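Local coordinates for protein NAD-dependent aldehyde dehydrogenase (PDB 3U4J) that probably oxidises aldehydes with NAD or NADP as electron acceptor, working as a four-subunit enzyme of the aldehyde dehydrogenase family, at residues A[280-285]-A[436-441]; A[365-370]-A[387-392]; A[121-126]-A[171-176]; A[242-247]-A[263-268]. All blocks are in the same frame, centred on the assembly; numbering follows the deposited sequence.

Interaction 1: residues A[280-285]-A[436-441]; sequences FADADL and STNLET
OD1 of D282 is gripped by two donors from 436-441. The hydroxyl OG of S436 gives its proton to this oxygen at 2.7 Å, arriving on the syn side and only 18° out of the carboxylate plane. The backbone N of T437 descends on the same OD1 from well above that plane, at 3.3 Å. Both are within range because CG of D282 lies between its own backbone N and carbonyl carbon (chi1 62°), which brings the short acid in against S436. Serine suits its place because its hydroxyl works twice: while donating to D282, OG accepts from N of N438 at 3.1 Å and closes an ST turn just before helix 439-448, whose N-cap position N438 occupies. D282 is also held by its backbone, since T437 OG1 donates to D282 O over a short 2.5 Å. With an alanine at D282, S436 OG would keep its bond from N438 N, but its proton and the N-H of T437 would probably both lose their acceptor. The ring of F280 lies under the hydroxyl of T441, OG1 standing 3.5 Å above its plane over the centre, while S436 CB makes the apolar contact, 3.9 Å from F280 CD2. F280 to A283 form a type I turn that leads from strand 275-279 to helix 285-297, whose start D284 caps through A287 N. Strands 275-279 and 431-435 run parallel, so the contact joins the loops leaving their C-terminal ends, with F413 set edge-to-face against F280 and a second subunit bonded to the backbone of T437 and L439.

Interaction 2: residues A[365-370]-A[387-392]; sequences SGAELL and TVFAGV
L369 lies across the ring of F389, and its atoms meet the partner strand in order. CB approaches F389 CE1, CG comes to 3.9 Å from that same carbon, and CD2 rides over one ring face, 4.1 Å above the plane and displaced toward the rim. CD2 also lies beside the backbone O of V388 and reaches T387 CG2, 3.8 Å away. A branched aliphatic chain fits here because one methyl can cover the rim of an aromatic face while also touching the threonine methyl. F389 presents the ring with CG anti to the carbonyl carbon (chi1 -77°), and its CD1 rests 3.7 Å from A367 CB, the small side chain leaving room for the ring. Cutting F389 back to an alanine would remove the face under L369 CD2 and the carbon that A367 CB touches, and would probably open a gap between them. Strands 368-371 and 383-390 form an antiparallel pair at the margin of the mixed sheet that belongs to the catalytic domain in this family. E368 and A390 are a hydrogen-bonded pair: A390 N meets E368 O at 2.8 Å, in the carbonyl plane, and E368 N returns a bond of 2.9 Å to A390 O. L369 and F389 form the next, non-hydrogen-bonded pair, and L370 N bonds to V388 O beyond it. On the face carrying E368 and A390, L370 CD1 packs 3.6 Å from A390 CB. G391 ends the pairing with a positive phi of 68°, which glycine adopts easily. I398 and, from helix 349-364, V359 and I363 also touch F389, and M321 of helix 317-330 covers L370 and V388.

Interaction 3: residues A[121-126]-A[171-176]; sequences RGEIGF and WNFPFI
Helix 117-138 packs on the start of helix 174-187 and on the loop just before it, where F173 holds the N-cap position within the Trp-Asn-Phe-Pro sequence familiar in aldehyde dehydrogenases. E123 carries the polar half of the contact. Its CG is anti to the carbonyl carbon (chi1 -73°) and the chain is extended beyond it, which carries the carboxylate to the edge of the F173 ring; OE2 lies near the ring plane, 3.4 Å from CE1, where the slightly positive C-H rim would favour an anion. A water donates to E123 OE1 at 2.9 Å and accepts from I176 N at 3.1 Å, thus linking the acid to the first turn of the second helix. K115 forms a salt bridge with OE1 and Q119 a hydrogen bond with OE2, so both oxygens of this buried acid are served. The apolar half uses branched tips against rings: I124 CD1 is 3.7 Å from F175 CD2, and I176 CD1 is 3.5 Å from F126 CD2, each pair crossing at about a right angle. Beyond them, helix 102-113 backs I124 through L105, while L207 of helix 202-214 meets F175.

Interaction 4: residues A[242-247]-A[263-268]; sequences DMVAFT and TVKRVG
M243, present as selenomethionine, lies over R266 and G268 of the neighbouring strand. Its CG is anti to the backbone N (chi1 179°) and the chain stays extended, which carries SE to 3.7 Å from R266 CD and the terminal CE to 3.8 Å from G268 N. The long, flexible chain of a methionine, here carrying selenium for sulfur, can follow the strand, and the methylene carbons of the arginine give it a greasy surface, while the guanidinium group turns to the carbonyls of E487 and S489. Glycine suits position G268 because a CB there would stand only 3.3 Å from M243 CE. On the other face of the sheet, V244 CG2 touches the aliphatic part of K265, 4.1 Å from CD; the lysine NZ is taken up by the carbonyls of V241 and D238. The backbones join in parallel. V244 N bonds to R266 O, G268 N to V244 O at 2.9 Å in the carbonyl plane, and F246 N to G268 O with a C=O...N angle of 164°. The bond from R266 N to D242 O is weak and long, 3.3 Å, at the start of the pairing. Alpha carbons assist, V267 CA lying 3.2 Å from V244 O in a C-H...O contact. Strand 153-168 flanks 243-247 on its other edge, and L476 of the fourth subunit packs on R266. With helix 250-261 joining the two strands and touching F246, K265 and V267, the pair forms a beta-alpha-beta crossover, as in the Rossmann-like coenzyme domain of aldehyde dehydrogenases.

How the interactions relate
Interaction 2 lies in one mixed sheet and interaction 1 in the loops leaving that sheet; interaction 4 lies in the other, while interaction 3 joins helices. Interaction 2 is nested within the chain loop that interaction 1 closes. Interactions 3 and 4 come closest, about 6 Å between nearest atoms. The strand pairs 2 and 4 are mostly buried and rely on backbone hydrogen bonds; antiparallel pair 2 exposes E368 and L369 on its edge strand, whereas no touching residue of parallel pair 4 is exposed. The partly buried contacts 1 and 3 depend on side chains: D282 takes direct donors, while E123 meets a ring edge and reaches the next helix through a water, beside isoleucine tips on rings.

Interaction 1: residues A[280-285]-A[436-441]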
loop_
_atom_site.group_PDB
_atom_site.type_symbol
_atom_site.label_atom_id
_atom_site.label_comp_id
_atom_site.label_asym_id
_atom_site.label_seq_id
_atom_site.Cartn_x
_atom_site.Cartn_y
_atom_site.Cartn_z
ATOM N N PHE A 280 -34.672 -1.241 -6.994
ATOM C CA PHE A 280 -35.426 -0.086 -6.545
ATOM C C PHE A 280 -36.259 0.461 -7.658
ATOM O O PHE A 280 -35.936 0.282 -8.842
ATOM C CB PHE A 280 -34.473 0.989 -5.997
ATOM C CG PHE A 280 -33.941 0.647 -4.661
ATOM C CD1 PHE A 280 -34.682 0.908 -3.522
ATOM C CD2 PHE A 280 -32.694 0.024 -4.530
ATOM C CE1 PHE A 280 -34.184 0.580 -2.257
ATOM C CE2 PHE A 280 -32.188 -0.308 -3.277
ATOM C CZ PHE A 280 -32.926 -0.012 -2.137
ATOM N N ALA A 281 -37.331 1.145 -7.259
ATOM C CA ALA A 281 -38.284 1.737 -8.185
ATOM C C ALA A 281 -37.629 2.642 -9.224
ATOM O O ALA A 281 -38.129 2.768 -10.343
ATOM C CB ALA A 281 -39.375 2.497 -7.403
ATOM N N ASP A 282 -36.488 3.244 -8.892
ATOM C CA ASP A 282 -35.827 4.146 -9.835
ATOM C C ASP A 282 -34.741 3.467 -10.676
ATOM O O ASP A 282 -33.920 4.145 -11.295
ATOM C CB ASP A 282 -35.251 5.374 -9.105
ATOM C CG ASP A 282 -34.199 5.008 -8.084
ATOM O OD1 ASP A 282 -33.606 3.896 -8.145
ATOM O OD2 ASP A 282 -33.968 5.846 -7.199
ATOM N N ALA A 283 -34.725 2.136 -10.706
ATOM C CA ALA A 283 -33.759 1.420 -11.543
ATOM C C ALA A 283 -34.065 1.576 -13.047
ATOM O O ALA A 283 -35.197 1.932 -13.433
ATOM C CB ALA A 283 -33.683 -0.061 -11.152
ATOM N N ASP A 284 -33.057 1.351 -13.884
ATOM C CA ASP A 284 -33.271 1.163 -15.317
ATOM C C ASP A 284 -33.934 -0.217 -15.453
ATOM O O ASP A 284 -33.307 -1.268 -15.241
ATOM C CB ASP A 284 -31.946 1.239 -16.090
ATOM C CG ASP A 284 -32.113 1.050 -17.621
ATOM O OD1 ASP A 284 -31.570 1.867 -18.383
ATOM O OD2 ASP A 284 -32.758 0.096 -18.096
ATOM N N LEU A 285 -35.224 -0.216 -15.763
ATOM C CA LEU A 285 -36.008 -1.439 -15.718
ATOM C C LEU A 285 -35.571 -2.505 -16.728
ATOM O O LEU A 285 -35.505 -3.681 -16.378
ATOM C CB LEU A 285 -37.483 -1.129 -15.927
ATOM C CG LEU A 285 -38.438 -2.119 -15.259
ATOM C CD1 LEU A 285 -38.368 -1.941 -13.735
ATOM C CD2 LEU A 285 -39.853 -1.857 -15.740
ATOM N N SER A 436 -30.293 0.731 -8.959
ATOM C CA SER A 436 -30.877 2.040 -8.631
ATOM C C SER A 436 -30.111 3.107 -9.398
ATOM O O SER A 436 -28.921 2.929 -9.681
ATOM C CB SER A 436 -30.820 2.313 -7.127
ATOM O OG SER A 436 -31.251 3.641 -6.841
ATOM N N THR A 437 -30.777 4.210 -9.758
ATOM C CA THR A 437 -30.088 5.324 -10.433
ATOM C C THR A 437 -29.769 6.419 -9.409
ATOM O O THR A 437 -29.244 7.480 -9.761
ATOM C CB THR A 437 -30.996 5.957 -11.516
ATOM O OG1 THR A 437 -32.326 6.087 -10.968
ATOM C CG2 THR A 437 -31.016 5.100 -12.774
ATOM N N ASN A 438 -30.081 6.160 -8.137
ATOM C CA ASN A 438 -29.956 7.160 -7.078
ATOM C C ASN A 438 -28.626 7.003 -6.341
ATOM O O ASN A 438 -28.365 5.933 -5.787
ATOM C CB ASN A 438 -31.114 6.980 -6.075
ATOM C CG ASN A 438 -31.198 8.100 -5.025
ATOM O OD1 ASN A 438 -32.152 8.906 -5.033
ATOM N ND2 ASN A 438 -30.244 8.139 -4.103
ATOM N N LEU A 439 -27.813 8.060 -6.295
ATOM C CA LEU A 439 -26.507 7.981 -5.630
ATOM C C LEU A 439 -26.574 7.446 -4.189
ATOM O O LEU A 439 -25.853 6.521 -3.822
ATOM C CB LEU A 439 -25.818 9.344 -5.618
ATOM C CG LEU A 439 -24.440 9.435 -4.934
ATOM C CD1 LEU A 439 -23.352 8.899 -5.824
ATOM C CD2 LEU A 439 -24.156 10.908 -4.626
ATOM N N GLU A 440 -27.418 8.054 -3.370
ATOM C CA GLU A 440 -27.510 7.702 -1.962
ATOM C C GLU A 440 -28.009 6.282 -1.785
ATOM O O GLU A 440 -27.422 5.505 -1.032
ATOM C CB GLU A 440 -28.464 8.653 -1.208
ATOM C CG GLU A 440 -28.457 8.407 0.317
ATOM C CD GLU A 440 -29.429 9.303 1.088
ATOM O OE1 GLU A 440 -30.199 10.064 0.457
ATOM O OE2 GLU A 440 -29.419 9.241 2.333
ATOM N N THR A 441 -29.099 5.928 -2.449
ATOM C CA THR A 441 -29.644 4.603 -2.165
ATOM C C THR A 441 -28.778 3.472 -2.719
ATOM O O THR A 441 -28.635 2.476 -2.046
ATOM C CB THR A 441 -31.192 4.413 -2.474
ATOM O OG1 THR A 441 -31.447 3.247 -3.275
ATOM C CG2 THR A 441 -31.859 5.635 -2.994
#

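Interaction 2: residues A[365-370]-A[387-392]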
loop_
_atom_site.group_PDB
_atom_site.type_symbol
_atom_site.label_atom_id
_atom_site.label_comp_id
_atom_site.label_asym_id
_atom_site.label_seq_id
_atom_site.Cartn_x
_atom_site.Cartn_y
_atom_site.Cartn_z
ATOM N N SER A 365 -45.147 -24.667 0.452
ATOM C CA SER A 365 -45.063 -23.507 1.325
ATOM C C SER A 365 -46.106 -22.454 0.952
ATOM O O SER A 365 -46.362 -21.561 1.727
ATOM C CB SER A 365 -43.659 -22.858 1.251
ATOM O OG SER A 365 -42.636 -23.685 1.788
ATOM N N GLY A 366 -46.668 -22.537 -0.251
ATOM C CA GLY A 366 -47.662 -21.555 -0.714
ATOM C C GLY A 366 -47.125 -20.465 -1.624
ATOM O O GLY A 366 -47.797 -19.476 -1.869
ATOM N N ALA A 367 -45.894 -20.628 -2.108
ATOM C CA ALA A 367 -45.310 -19.655 -3.022
ATOM C C ALA A 367 -45.967 -19.811 -4.386
ATOM O O ALA A 367 -46.397 -20.887 -4.754
ATOM C CB ALA A 367 -43.806 -19.852 -3.120
ATOM N N GLU A 368 -46.033 -18.740 -5.152
ATOM C CA GLU A 368 -46.753 -18.811 -6.421
ATOM C C GLU A 368 -45.792 -19.127 -7.574
ATOM O O GLU A 368 -44.889 -18.326 -7.871
ATOM C CB GLU A 368 -47.491 -17.495 -6.648
ATOM C CG GLU A 368 -48.342 -17.421 -7.910
ATOM C CD GLU A 368 -48.702 -15.971 -8.253
ATOM O OE1 GLU A 368 -49.493 -15.745 -9.192
ATOM O OE2 GLU A 368 -48.159 -15.058 -7.603
ATOM N N LEU A 369 -45.974 -20.294 -8.196
ATOM C CA LEU A 369 -45.125 -20.737 -9.292
ATOM C C LEU A 369 -45.554 -19.982 -10.536
ATOM O O LEU A 369 -46.675 -20.175 -11.019
ATOM C CB LEU A 369 -45.318 -22.227 -9.569
ATOM C CG LEU A 369 -44.143 -23.146 -9.969
ATOM C CD1 LEU A 369 -44.586 -24.367 -10.826
ATOM C CD2 LEU A 369 -42.936 -22.441 -10.586
ATOM N N LEU A 370 -44.661 -19.168 -11.086
ATOM C CA LEU A 370 -45.003 -18.379 -12.274
ATOM C C LEU A 370 -44.509 -19.006 -13.572
ATOM O O LEU A 370 -45.040 -18.722 -14.649
ATOM C CB LEU A 370 -44.468 -16.952 -12.149
ATOM C CG LEU A 370 -45.003 -16.086 -11.012
ATOM C CD1 LEU A 370 -44.408 -14.665 -11.101
ATOM C CD2 LEU A 370 -46.536 -16.021 -11.046
ATOM N N THR A 387 -37.151 -21.326 -13.798
ATOM C CA THR A 387 -38.204 -21.333 -12.790
ATOM C C THR A 387 -38.243 -20.040 -11.993
ATOM O O THR A 387 -37.199 -19.543 -11.538
ATOM C CB THR A 387 -38.019 -22.550 -11.843
ATOM O OG1 THR A 387 -38.032 -23.766 -12.623
ATOM C CG2 THR A 387 -39.127 -22.596 -10.740
ATOM N N VAL A 388 -39.451 -19.494 -11.827
ATOM C CA VAL A 388 -39.660 -18.276 -11.039
ATOM C C VAL A 388 -40.803 -18.463 -10.026
ATOM O O VAL A 388 -41.897 -18.908 -10.393
ATOM C CB VAL A 388 -39.981 -17.072 -11.937
ATOM C CG1 VAL A 388 -40.263 -15.829 -11.082
ATOM C CG2 VAL A 388 -38.851 -16.815 -12.938
ATOM N N PHE A 389 -40.526 -18.155 -8.759
ATOM C CA PHE A 389 -41.551 -18.084 -7.706
ATOM C C PHE A 389 -41.817 -16.638 -7.301
ATOM O O PHE A 389 -40.879 -15.829 -7.164
ATOM C CB PHE A 389 -41.123 -18.836 -6.460
ATOM C CG PHE A 389 -41.255 -20.324 -6.553
ATOM C CD1 PHE A 389 -42.513 -20.948 -6.424
ATOM C CD2 PHE A 389 -40.117 -21.118 -6.698
ATOM C CE1 PHE A 389 -42.633 -22.372 -6.464
ATOM C CE2 PHE A 389 -40.212 -22.529 -6.749
ATOM C CZ PHE A 389 -41.490 -23.160 -6.630
ATOM N N ALA A 390 -43.092 -16.318 -7.102
ATOM C CA ALA A 390 -43.499 -15.022 -6.597
ATOM C C ALA A 390 -44.132 -15.238 -5.232
ATOM O O ALA A 390 -44.429 -16.373 -4.856
ATOM C CB ALA A 390 -44.486 -14.385 -7.539
ATOM N N GLY A 391 -44.322 -14.158 -4.474
ATOM C CA GLY A 391 -44.994 -14.273 -3.165
ATOM C C GLY A 391 -44.177 -15.027 -2.135
ATOM O O GLY A 391 -44.715 -15.644 -1.215
ATOM N N VAL A 392 -42.860 -14.984 -2.276
ATOM C CA VAL A 392 -42.007 -15.715 -1.359
ATOM C C VAL A 392 -41.853 -14.873 -0.081
ATOM O O VAL A 392 -41.736 -13.646 -0.141
ATOM C CB VAL A 392 -40.666 -16.103 -1.999
ATOM C CG1 VAL A 392 -39.843 -16.953 -1.032
ATOM C CG2 VAL A 392 -40.910 -16.874 -3.313
#

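Interaction 3: residues A[121-126]-A[171-176]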
loop_
_atom_site.group_PDB
_atom_site.type_symbol
_atom_site.label_atom_id
_atom_site.label_comp_id
_atom_site.label_asym_id
_atom_site.label_seq_id
_atom_site.Cartn_x
_atom_site.Cartn_y
_atom_site.Cartn_z
ATOM N N ARG A 121 -16.364 -21.157 -23.742
ATOM C CA ARG A 121 -15.307 -20.509 -24.518
ATOM C C ARG A 121 -14.907 -19.180 -23.870
ATOM O O ARG A 121 -13.715 -18.905 -23.723
ATOM C CB ARG A 121 -15.757 -20.306 -25.973
ATOM C CG ARG A 121 -14.742 -19.645 -26.895
ATOM C CD ARG A 121 -15.346 -19.380 -28.308
ATOM N NE ARG A 121 -15.690 -20.649 -28.956
ATOM C CZ ARG A 121 -16.922 -21.104 -29.157
ATOM N NH1 ARG A 121 -17.990 -20.388 -28.820
ATOM N NH2 ARG A 121 -17.083 -22.277 -29.739
ATOM N N GLY A 122 -15.903 -18.379 -23.471
ATOM C CA GLY A 122 -15.644 -17.104 -22.754
ATOM C C GLY A 122 -14.927 -17.317 -21.423
ATOM O O GLY A 122 -14.035 -16.536 -21.048
ATOM N N GLU A 123 -15.312 -18.359 -20.694
ATOM C CA GLU A 123 -14.592 -18.702 -19.457
ATOM C C GLU A 123 -13.109 -19.056 -19.627
ATOM O O GLU A 123 -12.279 -18.654 -18.806
ATOM C CB GLU A 123 -15.309 -19.810 -18.704
ATOM C CG GLU A 123 -16.564 -19.327 -18.052
ATOM C CD GLU A 123 -17.311 -20.436 -17.315
ATOM O OE1 GLU A 123 -16.714 -21.518 -17.023
ATOM O OE2 GLU A 123 -18.511 -20.218 -17.030
ATOM N N ILE A 124 -12.788 -19.836 -20.653
ATOM C CA ILE A 124 -11.391 -20.198 -20.912
ATOM C C ILE A 124 -10.588 -18.927 -21.179
ATOM O O ILE A 124 -9.501 -18.768 -20.656
ATOM C CB ILE A 124 -11.244 -21.164 -22.132
ATOM C CG1 ILE A 124 -12.121 -22.412 -21.954
ATOM C CG2 ILE A 124 -9.765 -21.562 -22.366
ATOM C CD1 ILE A 124 -11.916 -23.204 -20.603
ATOM N N GLY A 125 -11.137 -18.025 -22.000
ATOM C CA GLY A 125 -10.506 -16.714 -22.244
ATOM C C GLY A 125 -10.303 -15.909 -20.975
ATOM O O GLY A 125 -9.247 -15.299 -20.759
ATOM N N PHE A 126 -11.321 -15.882 -20.130
ATOM C CA PHE A 126 -11.196 -15.253 -18.823
ATOM C C PHE A 126 -10.096 -15.896 -17.951
ATOM O O PHE A 126 -9.331 -15.209 -17.280
ATOM C CB PHE A 126 -12.538 -15.282 -18.102
ATOM C CG PHE A 126 -12.580 -14.402 -16.888
ATOM C CD1 PHE A 126 -12.747 -13.024 -17.016
ATOM C CD2 PHE A 126 -12.461 -14.946 -15.614
ATOM C CE1 PHE A 126 -12.799 -12.198 -15.873
ATOM C CE2 PHE A 126 -12.496 -14.143 -14.485
ATOM C CZ PHE A 126 -12.662 -12.766 -14.608
ATOM N N TRP A 171 -17.557 -28.631 -9.096
ATOM C CA TRP A 171 -17.931 -29.038 -10.453
ATOM C C TRP A 171 -18.584 -27.929 -11.283
ATOM O O TRP A 171 -18.761 -28.077 -12.484
ATOM C CB TRP A 171 -18.868 -30.245 -10.378
ATOM C CG TRP A 171 -20.004 -30.096 -9.353
ATOM C CD1 TRP A 171 -20.070 -30.648 -8.085
ATOM C CD2 TRP A 171 -21.220 -29.354 -9.529
ATOM N NE1 TRP A 171 -21.263 -30.285 -7.474
ATOM C CE2 TRP A 171 -21.990 -29.512 -8.347
ATOM C CE3 TRP A 171 -21.745 -28.595 -10.578
ATOM C CZ2 TRP A 171 -23.246 -28.918 -8.189
ATOM C CZ3 TRP A 171 -23.021 -28.028 -10.431
ATOM C CH2 TRP A 171 -23.747 -28.196 -9.243
ATOM N N ASN A 172 -18.931 -26.817 -10.661
ATOM C CA ASN A 172 -19.678 -25.805 -11.402
ATOM C C ASN A 172 -18.825 -24.900 -12.283
ATOM O O ASN A 172 -19.263 -24.524 -13.374
ATOM C CB ASN A 172 -20.603 -25.006 -10.487
ATOM C CG ASN A 172 -19.855 -24.184 -9.415
ATOM O OD1 ASN A 172 -18.693 -24.455 -9.069
ATOM N ND2 ASN A 172 -20.547 -23.177 -8.867
ATOM N N PHE A 173 -17.635 -24.549 -11.807
ATOM C CA PHE A 173 -16.695 -23.720 -12.589
ATOM C C PHE A 173 -15.272 -24.267 -12.428
ATOM O O PHE A 173 -14.423 -23.628 -11.801
ATOM C CB PHE A 173 -16.715 -22.258 -12.120
ATOM C CG PHE A 173 -18.025 -21.557 -12.329
ATOM C CD1 PHE A 173 -18.348 -21.025 -13.569
ATOM C CD2 PHE A 173 -18.914 -21.415 -11.276
ATOM C CE1 PHE A 173 -19.591 -20.352 -13.763
ATOM C CE2 PHE A 173 -20.150 -20.760 -11.443
ATOM C CZ PHE A 173 -20.475 -20.219 -12.689
ATOM N N PRO A 174 -15.012 -25.455 -12.966
ATOM C CA PRO A 174 -13.741 -26.092 -12.609
ATOM C C PRO A 174 -12.538 -25.303 -13.085
ATOM O O PRO A 174 -11.604 -25.107 -12.299
ATOM C CB PRO A 174 -13.793 -27.441 -13.321
ATOM C CG PRO A 174 -15.257 -27.687 -13.562
ATOM C CD PRO A 174 -15.809 -26.300 -13.860
ATOM N N PHE A 175 -12.559 -24.829 -14.329
ATOM C CA PHE A 175 -11.365 -24.189 -14.859
ATOM C C PHE A 175 -11.178 -22.829 -14.201
ATOM O O PHE A 175 -10.047 -22.414 -13.873
ATOM C CB PHE A 175 -11.410 -24.086 -16.393
ATOM C CG PHE A 175 -10.035 -23.990 -17.043
ATOM C CD1 PHE A 175 -9.137 -25.063 -16.982
ATOM C CD2 PHE A 175 -9.651 -22.852 -17.745
ATOM C CE1 PHE A 175 -7.898 -25.007 -17.608
ATOM C CE2 PHE A 175 -8.371 -22.770 -18.373
ATOM C CZ PHE A 175 -7.517 -23.832 -18.312
ATOM N N ILE A 176 -12.298 -22.126 -14.021
ATOM C CA ILE A 176 -12.264 -20.803 -13.406
ATOM C C ILE A 176 -11.688 -20.847 -12.016
ATOM O O ILE A 176 -10.790 -20.062 -11.678
ATOM C CB ILE A 176 -13.668 -20.141 -13.390
ATOM C CG1 ILE A 176 -14.034 -19.672 -14.810
ATOM C CG2 ILE A 176 -13.711 -19.005 -12.375
ATOM C CD1 ILE A 176 -13.620 -18.240 -15.127
HETATM O O HOH W 1 -14.896 -23.039 -15.425
#

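Interaction 4: residues A[242-247]-A[263-268]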
loop_
_atom_site.group_PDB
_atom_site.type_symbol
_atom_site.label_atom_id
_atom_site.label_comp_id
_atom_site.label_asym_id
_atom_site.label_seq_id
_atom_site.Cartn_x
_atom_site.Cartn_y
_atom_site.Cartn_z
ATOM N N ASP A 242 0.414 -27.350 4.235
ATOM C CA ASP A 242 0.456 -26.113 5.035
ATOM C C ASP A 242 -0.874 -25.355 5.040
ATOM O O ASP A 242 -1.158 -24.602 5.951
ATOM C CB ASP A 242 1.603 -25.219 4.548
ATOM C CG ASP A 242 2.961 -25.927 4.669
ATOM O OD1 ASP A 242 3.664 -26.102 3.639
ATOM O OD2 ASP A 242 3.278 -26.350 5.812
HETATM N N MSE A 243 -1.697 -25.611 4.037
HETATM C CA MSE A 243 -2.932 -24.895 3.840
HETATM C C MSE A 243 -3.868 -25.672 2.957
HETATM O O MSE A 243 -3.429 -26.312 2.004
HETATM C CB MSE A 243 -2.632 -23.552 3.144
HETATM C CG MSE A 243 -3.878 -22.747 2.878
HETATM SE SE MSE A 243 -3.363 -20.921 2.317
HETATM C CE MSE A 243 -5.222 -20.284 2.027
ATOM N N VAL A 244 -5.160 -25.588 3.251
ATOM C CA VAL A 244 -6.203 -26.103 2.350
ATOM C C VAL A 244 -7.057 -24.948 1.864
ATOM O O VAL A 244 -7.543 -24.137 2.675
ATOM C CB VAL A 244 -7.156 -27.095 3.067
ATOM C CG1 VAL A 244 -8.144 -27.671 2.082
ATOM C CG2 VAL A 244 -6.346 -28.235 3.696
ATOM N N ALA A 245 -7.222 -24.869 0.552
ATOM C CA ALA A 245 -8.057 -23.853 -0.080
ATOM C C ALA A 245 -9.201 -24.623 -0.711
ATOM O O ALA A 245 -8.999 -25.298 -1.718
ATOM C CB ALA A 245 -7.270 -23.121 -1.153
ATOM N N PHE A 246 -10.383 -24.523 -0.121
ATOM C CA PHE A 246 -11.549 -25.302 -0.538
ATOM C C PHE A 246 -12.616 -24.384 -1.108
ATOM O O PHE A 246 -12.882 -23.295 -0.554
ATOM C CB PHE A 246 -12.127 -26.096 0.672
ATOM C CG PHE A 246 -13.461 -26.747 0.373
ATOM C CD1 PHE A 246 -13.520 -28.015 -0.237
ATOM C CD2 PHE A 246 -14.654 -26.069 0.645
ATOM C CE1 PHE A 246 -14.766 -28.625 -0.546
ATOM C CE2 PHE A 246 -15.898 -26.656 0.353
ATOM C CZ PHE A 246 -15.949 -27.944 -0.250
ATOM N N THR A 247 -13.242 -24.822 -2.191
ATOM C CA THR A 247 -14.371 -24.143 -2.755
ATOM C C THR A 247 -15.478 -25.173 -2.984
ATOM O O THR A 247 -15.264 -26.187 -3.653
ATOM C CB THR A 247 -13.985 -23.433 -4.093
ATOM O OG1 THR A 247 -12.854 -22.554 -3.861
ATOM C CG2 THR A 247 -15.202 -22.639 -4.653
ATOM N N THR A 263 -4.836 -29.460 13.247
ATOM C CA THR A 263 -3.388 -29.322 13.189
ATOM C C THR A 263 -2.925 -27.904 12.924
ATOM O O THR A 263 -1.795 -27.698 12.490
ATOM C CB THR A 263 -2.718 -30.347 12.216
ATOM O OG1 THR A 263 -3.288 -30.230 10.904
ATOM C CG2 THR A 263 -2.911 -31.809 12.743
ATOM N N VAL A 264 -3.779 -26.921 13.235
ATOM C CA VAL A 264 -3.450 -25.491 12.996
ATOM C C VAL A 264 -3.146 -25.235 11.503
ATOM O O VAL A 264 -2.281 -24.443 11.143
ATOM C CB VAL A 264 -2.264 -24.966 13.888
ATOM C CG1 VAL A 264 -2.337 -23.443 14.041
ATOM C CG2 VAL A 264 -2.276 -25.594 15.260
ATOM N N LYS A 265 -3.865 -25.923 10.628
ATOM C CA LYS A 265 -3.578 -25.841 9.201
ATOM C C LYS A 265 -4.334 -24.629 8.686
ATOM O O LYS A 265 -5.500 -24.496 9.021
ATOM C CB LYS A 265 -4.075 -27.132 8.537
ATOM C CG LYS A 265 -3.172 -27.654 7.431
ATOM C CD LYS A 265 -3.722 -28.927 6.782
ATOM C CE LYS A 265 -2.998 -30.153 7.290
ATOM N NZ LYS A 265 -1.600 -29.843 7.650
ATOM N N ARG A 266 -3.697 -23.728 7.922
ATOM C CA ARG A 266 -4.435 -22.567 7.390
ATOM C C ARG A 266 -5.543 -23.041 6.432
ATOM O O ARG A 266 -5.392 -24.038 5.747
ATOM C CB ARG A 266 -3.531 -21.532 6.690
ATOM C CG ARG A 266 -4.293 -20.192 6.424
ATOM C CD ARG A 266 -3.541 -19.162 5.563
ATOM N NE ARG A 266 -2.329 -18.671 6.205
ATOM C CZ ARG A 266 -1.473 -17.814 5.649
ATOM N NH1 ARG A 266 -1.685 -17.345 4.414
ATOM N NH2 ARG A 266 -0.398 -17.426 6.334
ATOM N N VAL A 267 -6.665 -22.324 6.401
ATOM C CA VAL A 267 -7.769 -22.687 5.522
ATOM C C VAL A 267 -8.295 -21.436 4.806
ATOM O O VAL A 267 -8.507 -20.421 5.440
ATOM C CB VAL A 267 -8.888 -23.344 6.340
ATOM C CG1 VAL A 267 -10.023 -23.726 5.468
ATOM C CG2 VAL A 267 -8.359 -24.613 7.068
ATOM N N GLY A 268 -8.463 -21.500 3.495
ATOM C CA GLY A 268 -9.276 -20.517 2.765
ATOM C C GLY A 268 -10.549 -21.243 2.314
ATOM O O GLY A 268 -10.462 -22.335 1.788
#